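Local coordinates for protein alpha-L-rhamnosidase (Klebsiella oxytoca, PDB 4XHC) that probably hydrolyses terminal alpha-L-rhamnose residues from glycosides as a two-domain enzyme of glycoside hydrolase family 78, and binds rhamnose in its pocket, at residues L107-Q112 and Q154-D159; L176-K181 and L189-I194. One frame throughout, in Å; residues are numbered along the deposited sequence.

Contact 1 of 2, residues L107-Q112 and Q154-D159; sequences LHFLCQ and QDLWLD
Phe109 and Cys111 meet Leu156 and Leu158 in the interior of a beta-sandwich, within the N-terminal family region of this rhamnosidase. Strand 106-115 belongs to one antiparallel sheet and strand 153-158 is the other's outermost strand within this chain, so the two are joined by side chains rather than by backbone pairing. Accordingly, Phe109 CA lies 12.4 Å from Leu156 CA, and Cys111 CA 9.8 Å from Leu158 CA.

The apolar contacts illustrate how alternate residues of a strand fill a sandwich core. Phe109 and Leu156 meet head-on across the core, and the methyl CD1 of Leu156 sits in the plane of the phenyl ring, at its edge, 3.9 Å from CZ. With CG between the backbone N and the carbonyl carbon (chi1 66°), Phe109 sends its ring across to the facing sheet. Ile165 on strand 163-166, next to 106-115 in the same sheet, touches both Phe109 and, across the core, Leu158; Leu126 packs on Leu156.

The side chains of His108 and Asp155 point away from the core: His108 hydrogen-bonds to Glu164 and Glu195, Asp155 to His123 and Gln125. Gln154 NE2 donates to the backbone O of Asp155, and Asp159, in the following loop, forms a salt bridge with Arg169 of the second subunit. Where the strands come closer, the thiol takes over from the ring, and Cys111 SG lies 3.6 Å from Leu158 CD1.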
loop_
_atom_site.group_PDB
_atom_site.type_symbol
_atom_site.label_atom_id
_atom_site.label_comp_id
_atom_site.label_asym_id
_atom_site.label_seq_id
_atom_site.Cartn_x
_atom_site.Cartn_y
_atom_site.Cartn_z
ATOM N N LEU A 107 -7.096 -11.590 -4.211
ATOM C CA LEU A 107 -6.859 -11.168 -5.601
ATOM C C LEU A 107 -5.490 -11.627 -6.155
ATOM O O LEU A 107 -4.466 -11.517 -5.477
ATOM C CB LEU A 107 -6.966 -9.649 -5.703
ATOM C CG LEU A 107 -7.028 -9.058 -7.114
ATOM C CD1 LEU A 107 -8.344 -9.376 -7.803
ATOM C CD2 LEU A 107 -6.828 -7.549 -7.069
ATOM N N HIS A 108 -5.498 -12.144 -7.385
ATOM C CA HIS A 108 -4.288 -12.569 -8.098
ATOM C C HIS A 108 -4.322 -11.917 -9.467
ATOM O O HIS A 108 -5.359 -11.941 -10.115
ATOM C CB HIS A 108 -4.271 -14.104 -8.234
ATOM C CG HIS A 108 -3.160 -14.647 -9.091
ATOM N ND1 HIS A 108 -3.390 -15.481 -10.165
ATOM C CD2 HIS A 108 -1.816 -14.510 -9.012
ATOM C CE1 HIS A 108 -2.241 -15.819 -10.720
ATOM N NE2 HIS A 108 -1.269 -15.244 -10.037
ATOM N N PHE A 109 -3.217 -11.314 -9.902
ATOM C CA PHE A 109 -3.104 -10.841 -11.294
ATOM C C PHE A 109 -1.669 -10.835 -11.816
ATOM O O PHE A 109 -0.719 -10.817 -11.045
ATOM C CB PHE A 109 -3.745 -9.456 -11.471
ATOM C CG PHE A 109 -3.047 -8.357 -10.724
ATOM C CD1 PHE A 109 -1.892 -7.778 -11.231
ATOM C CD2 PHE A 109 -3.552 -7.893 -9.521
ATOM C CE1 PHE A 109 -1.242 -6.770 -10.544
ATOM C CE2 PHE A 109 -2.910 -6.888 -8.827
ATOM C CZ PHE A 109 -1.752 -6.324 -9.335
ATOM N N LEU A 110 -1.531 -10.883 -13.135
ATOM C CA LEU A 110 -0.237 -10.763 -13.794
ATOM C C LEU A 110 -0.258 -9.510 -14.635
ATOM O O LEU A 110 -1.274 -9.192 -15.242
ATOM C CB LEU A 110 0.040 -11.955 -14.725
ATOM C CG LEU A 110 0.047 -13.397 -14.210
ATOM C CD1 LEU A 110 0.657 -14.297 -15.281
ATOM C CD2 LEU A 110 0.810 -13.542 -12.906
ATOM N N CYS A 111 0.869 -8.813 -14.699
ATOM C CA CYS A 111 0.997 -7.681 -15.605
ATOM C C CYS A 111 2.433 -7.497 -16.079
ATOM O O CYS A 111 3.365 -7.993 -15.455
ATOM C CB CYS A 111 0.460 -6.396 -14.953
ATOM S SG CYS A 111 1.379 -5.801 -13.516
ATOM N N GLN A 112 2.584 -6.766 -17.182
ATOM C CA GLN A 112 3.859 -6.641 -17.880
ATOM C C GLN A 112 4.000 -5.322 -18.630
ATOM O O GLN A 112 3.029 -4.611 -18.866
ATOM C CB GLN A 112 4.010 -7.792 -18.877
ATOM C CG GLN A 112 2.911 -7.840 -19.921
ATOM C CD GLN A 112 3.008 -9.058 -20.806
ATOM O OE1 GLN A 112 3.162 -10.174 -20.328
ATOM N NE2 GLN A 112 2.913 -8.848 -22.110
ATOM N N GLN A 154 -6.104 -0.330 -1.865
ATOM C CA GLN A 154 -4.702 -0.741 -1.776
ATOM C C GLN A 154 -3.855 -0.091 -2.852
ATOM O O GLN A 154 -4.170 -0.206 -4.026
ATOM C CB GLN A 154 -4.593 -2.268 -1.903
ATOM C CG GLN A 154 -3.188 -2.853 -1.734
ATOM C CD GLN A 154 -2.607 -2.612 -0.349
ATOM O OE1 GLN A 154 -2.963 -3.291 0.617
ATOM N NE2 GLN A 154 -1.712 -1.639 -0.245
ATOM N N ASP A 155 -2.768 0.568 -2.446
ATOM C CA ASP A 155 -1.785 1.099 -3.394
ATOM C C ASP A 155 -0.632 0.120 -3.553
ATOM O O ASP A 155 -0.247 -0.548 -2.610
ATOM C CB ASP A 155 -1.274 2.507 -3.014
ATOM C CG ASP A 155 -2.341 3.599 -3.224
ATOM O OD1 ASP A 155 -3.457 3.404 -2.676
ATOM O OD2 ASP A 155 -2.080 4.622 -3.931
ATOM N N LEU A 156 -0.103 0.036 -4.766
ATOM C CA LEU A 156 0.999 -0.859 -5.095
ATOM C C LEU A 156 2.061 -0.134 -5.882
ATOM O O LEU A 156 1.748 0.658 -6.763
ATOM C CB LEU A 156 0.503 -2.003 -5.971
ATOM C CG LEU A 156 -0.477 -2.960 -5.314
ATOM C CD1 LEU A 156 -1.175 -3.811 -6.365
ATOM C CD2 LEU A 156 0.271 -3.823 -4.302
ATOM N N TRP A 157 3.319 -0.422 -5.566
ATOM C CA TRP A 157 4.445 0.036 -6.364
ATOM C C TRP A 157 5.201 -1.185 -6.868
ATOM O O TRP A 157 5.850 -1.876 -6.096
ATOM C CB TRP A 157 5.376 0.939 -5.539
ATOM C CG TRP A 157 4.817 2.319 -5.269
ATOM C CD1 TRP A 157 5.081 3.475 -5.964
ATOM C CD2 TRP A 157 3.892 2.674 -4.243
ATOM N NE1 TRP A 157 4.373 4.520 -5.427
ATOM C CE2 TRP A 157 3.632 4.054 -4.373
ATOM C CE3 TRP A 157 3.255 1.955 -3.224
ATOM C CZ2 TRP A 157 2.769 4.730 -3.527
ATOM C CZ3 TRP A 157 2.398 2.627 -2.381
ATOM C CH2 TRP A 157 2.164 4.006 -2.535
ATOM N N LEU A 158 5.125 -1.440 -8.166
ATOM C CA LEU A 158 5.844 -2.552 -8.774
ATOM C C LEU A 158 7.194 -2.067 -9.296
ATOM O O LEU A 158 7.245 -1.352 -10.295
ATOM C CB LEU A 158 5.025 -3.128 -9.922
ATOM C CG LEU A 158 3.565 -3.383 -9.565
ATOM C CD1 LEU A 158 2.771 -3.869 -10.766
ATOM C CD2 LEU A 158 3.497 -4.384 -8.431
ATOM N N ASP A 159 8.279 -2.454 -8.623
ATOM C CA ASP A 159 9.637 -2.110 -9.072
ATOM C C ASP A 159 10.067 -2.888 -10.326
ATOM O O ASP A 159 10.886 -2.413 -11.101
ATOM C CB ASP A 159 10.674 -2.349 -7.955
ATOM C CG ASP A 159 10.507 -1.401 -6.753
ATOM O OD1 ASP A 159 10.456 -0.169 -6.960
ATOM O OD2 ASP A 159 10.453 -1.893 -5.594
#

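Contact 2 of 2, residues L176-K181 and L189-I194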
loop_
_atom_site.group_PDB
_atom_site.type_symbol
_atom_site.label_atom_id
_atom_site.label_comp_id
_atom_site.label_asym_id
_atom_site.label_seq_id
_atom_site.Cartn_x
_atom_site.Cartn_y
_atom_site.Cartn_z
ATOM N N LEU A 176 -14.148 -4.144 -8.985
ATOM C CA LEU A 176 -12.767 -3.781 -8.720
ATOM C C LEU A 176 -12.350 -2.657 -9.666
ATOM O O LEU A 176 -12.350 -2.828 -10.874
ATOM C CB LEU A 176 -11.855 -4.990 -8.929
ATOM C CG LEU A 176 -10.356 -4.684 -9.032
ATOM C CD1 LEU A 176 -9.857 -4.036 -7.749
ATOM C CD2 LEU A 176 -9.561 -5.939 -9.336
ATOM N N LYS A 177 -11.976 -1.513 -9.107
ATOM C CA LYS A 177 -11.440 -0.424 -9.902
ATOM C C LYS A 177 -9.937 -0.510 -9.889
ATOM O O LYS A 177 -9.342 -0.677 -8.833
ATOM C CB LYS A 177 -11.860 0.917 -9.326
ATOM C CG LYS A 177 -11.347 2.117 -10.104
ATOM C CD LYS A 177 -12.085 3.377 -9.684
ATOM C CE LYS A 177 -11.422 4.607 -10.260
ATOM N NZ LYS A 177 -12.086 5.829 -9.746
ATOM N N VAL A 178 -9.335 -0.385 -11.065
ATOM C CA VAL A 178 -7.887 -0.431 -11.228
ATOM C C VAL A 178 -7.435 0.843 -11.932
ATOM O O VAL A 178 -7.837 1.116 -13.060
ATOM C CB VAL A 178 -7.459 -1.638 -12.078
ATOM C CG1 VAL A 178 -5.944 -1.691 -12.215
ATOM C CG2 VAL A 178 -7.985 -2.920 -11.465
ATOM N N GLU A 179 -6.578 1.594 -11.254
ATOM C CA GLU A 179 -6.117 2.881 -11.725
ATOM C C GLU A 179 -4.594 2.872 -11.847
ATOM O O GLU A 179 -3.891 2.489 -10.922
ATOM C CB GLU A 179 -6.560 3.933 -10.723
ATOM C CG GLU A 179 -6.424 5.380 -11.169
ATOM C CD GLU A 179 -7.222 6.340 -10.290
ATOM O OE1 GLU A 179 -7.840 5.897 -9.264
ATOM O OE2 GLU A 179 -7.216 7.548 -10.625
ATOM N N VAL A 180 -4.081 3.271 -13.000
ATOM C CA VAL A 180 -2.647 3.475 -13.145
ATOM C C VAL A 180 -2.355 4.920 -12.744
ATOM O O VAL A 180 -2.611 5.846 -13.512
ATOM C CB VAL A 180 -2.160 3.172 -14.578
ATOM C CG1 VAL A 180 -0.648 3.302 -14.659
ATOM C CG2 VAL A 180 -2.577 1.768 -15.005
ATOM N N LYS A 181 -1.864 5.101 -11.519
ATOM C CA LYS A 181 -1.562 6.433 -10.985
ATOM C C LYS A 181 -0.360 7.060 -11.655
ATOM O O LYS A 181 -0.359 8.258 -11.941
ATOM C CB LYS A 181 -1.288 6.373 -9.482
ATOM C CG LYS A 181 -2.526 6.204 -8.627
ATOM C CD LYS A 181 -3.341 7.476 -8.604
ATOM C CE LYS A 181 -4.368 7.437 -7.496
ATOM N NZ LYS A 181 -5.308 8.585 -7.647
ATOM N N LEU A 189 1.569 -0.066 -19.248
ATOM C CA LEU A 189 1.291 -1.251 -18.464
ATOM C C LEU A 189 0.177 -2.074 -19.117
ATOM O O LEU A 189 -0.757 -1.523 -19.698
ATOM C CB LEU A 189 0.894 -0.838 -17.052
ATOM C CG LEU A 189 0.956 -1.962 -16.023
ATOM C CD1 LEU A 189 2.391 -2.406 -15.777
ATOM C CD2 LEU A 189 0.303 -1.522 -14.732
ATOM N N GLN A 190 0.268 -3.395 -18.994
ATOM C CA GLN A 190 -0.619 -4.315 -19.700
ATOM C C GLN A 190 -0.921 -5.521 -18.816
ATOM O O GLN A 190 -0.017 -6.277 -18.488
ATOM C CB GLN A 190 0.072 -4.751 -20.993
ATOM C CG GLN A 190 -0.692 -5.723 -21.871
ATOM C CD GLN A 190 -0.012 -5.934 -23.222
ATOM O OE1 GLN A 190 1.219 -5.831 -23.361
ATOM N NE2 GLN A 190 -0.813 -6.238 -24.228
ATOM N N PHE A 191 -2.184 -5.695 -18.431
ATOM C CA PHE A 191 -2.594 -6.831 -17.603
ATOM C C PHE A 191 -2.874 -8.034 -18.485
ATOM O O PHE A 191 -3.462 -7.888 -19.548
ATOM C CB PHE A 191 -3.845 -6.482 -16.816
ATOM C CG PHE A 191 -3.617 -5.430 -15.777
ATOM C CD1 PHE A 191 -3.657 -4.093 -16.108
ATOM C CD2 PHE A 191 -3.332 -5.783 -14.471
ATOM C CE1 PHE A 191 -3.429 -3.125 -15.151
ATOM C CE2 PHE A 191 -3.110 -4.821 -13.506
ATOM C CZ PHE A 191 -3.158 -3.489 -13.849
ATOM N N THR A 192 -2.433 -9.218 -18.068
ATOM C CA THR A 192 -2.654 -10.436 -18.863
ATOM C C THR A 192 -3.572 -11.452 -18.173
ATOM O O THR A 192 -4.054 -12.376 -18.824
ATOM C CB THR A 192 -1.326 -11.135 -19.261
ATOM O OG1 THR A 192 -0.714 -11.741 -18.113
ATOM C CG2 THR A 192 -0.350 -10.145 -19.898
ATOM N N GLN A 193 -3.813 -11.302 -16.873
ATOM C CA GLN A 193 -4.704 -12.216 -16.173
ATOM C C GLN A 193 -5.156 -11.606 -14.874
ATOM O O GLN A 193 -4.362 -10.989 -14.182
ATOM C CB GLN A 193 -4.008 -13.543 -15.889
ATOM C CG GLN A 193 -4.716 -14.401 -14.849
ATOM C CD GLN A 193 -4.141 -15.803 -14.752
ATOM O OE1 GLN A 193 -3.013 -16.076 -15.206
ATOM N NE2 GLN A 193 -4.910 -16.708 -14.149
ATOM N N ILE A 194 -6.428 -11.781 -14.548
ATOM C CA ILE A 194 -6.957 -11.337 -13.271
ATOM C C ILE A 194 -7.950 -12.366 -12.757
ATOM O O ILE A 194 -8.833 -12.792 -13.493
ATOM C CB ILE A 194 -7.677 -9.983 -13.391
ATOM C CG1 ILE A 194 -6.755 -8.942 -14.043
ATOM C CG2 ILE A 194 -8.149 -9.516 -12.014
ATOM C CD1 ILE A 194 -7.307 -7.530 -14.072
#
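Leu189 and Phe191 reach across the core of the beta-sandwich to Val180 and Val178, joining strand 187-200 of one antiparallel sheet to strand 175-182 of the other. The two strands follow each other closely in sequence and run in opposite directions on facing sheets, which makes them a compact example of how a chain passes from one layer of a sandwich to the next.

Leu189 begins the contact. Its CD2 methyl approaches CG2 of Val180 at 4.4 Å, a loose apolar touch, and Leu124 and Leu161 also pack against this leucine. Gln190 turns to the other side of its sheet, where it lies against Gln112.

Phe191 makes the closest approach between the segments. CG stands anti to the carbonyl carbon (chi1 -67°), and the ring extends toward the facing sheet, where the side chain of Val178 points back at it. One methyl, CG1 of Val178, rests obliquely against the outer end of the ring, 3.7 Å from CZ and 4.1 Å from CE1. Leu89, in a loop, touches both Phe191 and Val180 and so adds to the same apolar cluster.

Thr192 and Gln193 together face Leu110 of strand 106-115, a geometry consistent with a classic beta bulge (Thr192 psi -15°), and the inward direction resumes at Ile194. There the backbone N is hydrogen-bonded to the hydroxyl of Tyr85, Phe99 packs on the side chain, and the CG2 methyl stands 4.7 Å from Leu176 CD2.

Contacts 1 and 2 both belong to the sandwich core, their centres about 8 Å apart. On one layer they use neighbouring strands, 106-115 and 187-200, probably hydrogen-bonded through Leu110 N to Gln193 O and Gln112 N to Gln190 O. On the other layer, 175-182 is an inner strand and 153-158 outermost within this chain. Contact 2 is wholly buried and touches no other chain; contact 1 is partly exposed at Leu156, and 154-159 also touches the second subunit, through Asp155, Trp157 and Asp159 among others. Each sets a phenylalanine against an aliphatic methyl, in the ring plane with an added sulfur in contact 1, obliquely with a leucine-valine touch in contact 2. Cys111 also packs on Phe191.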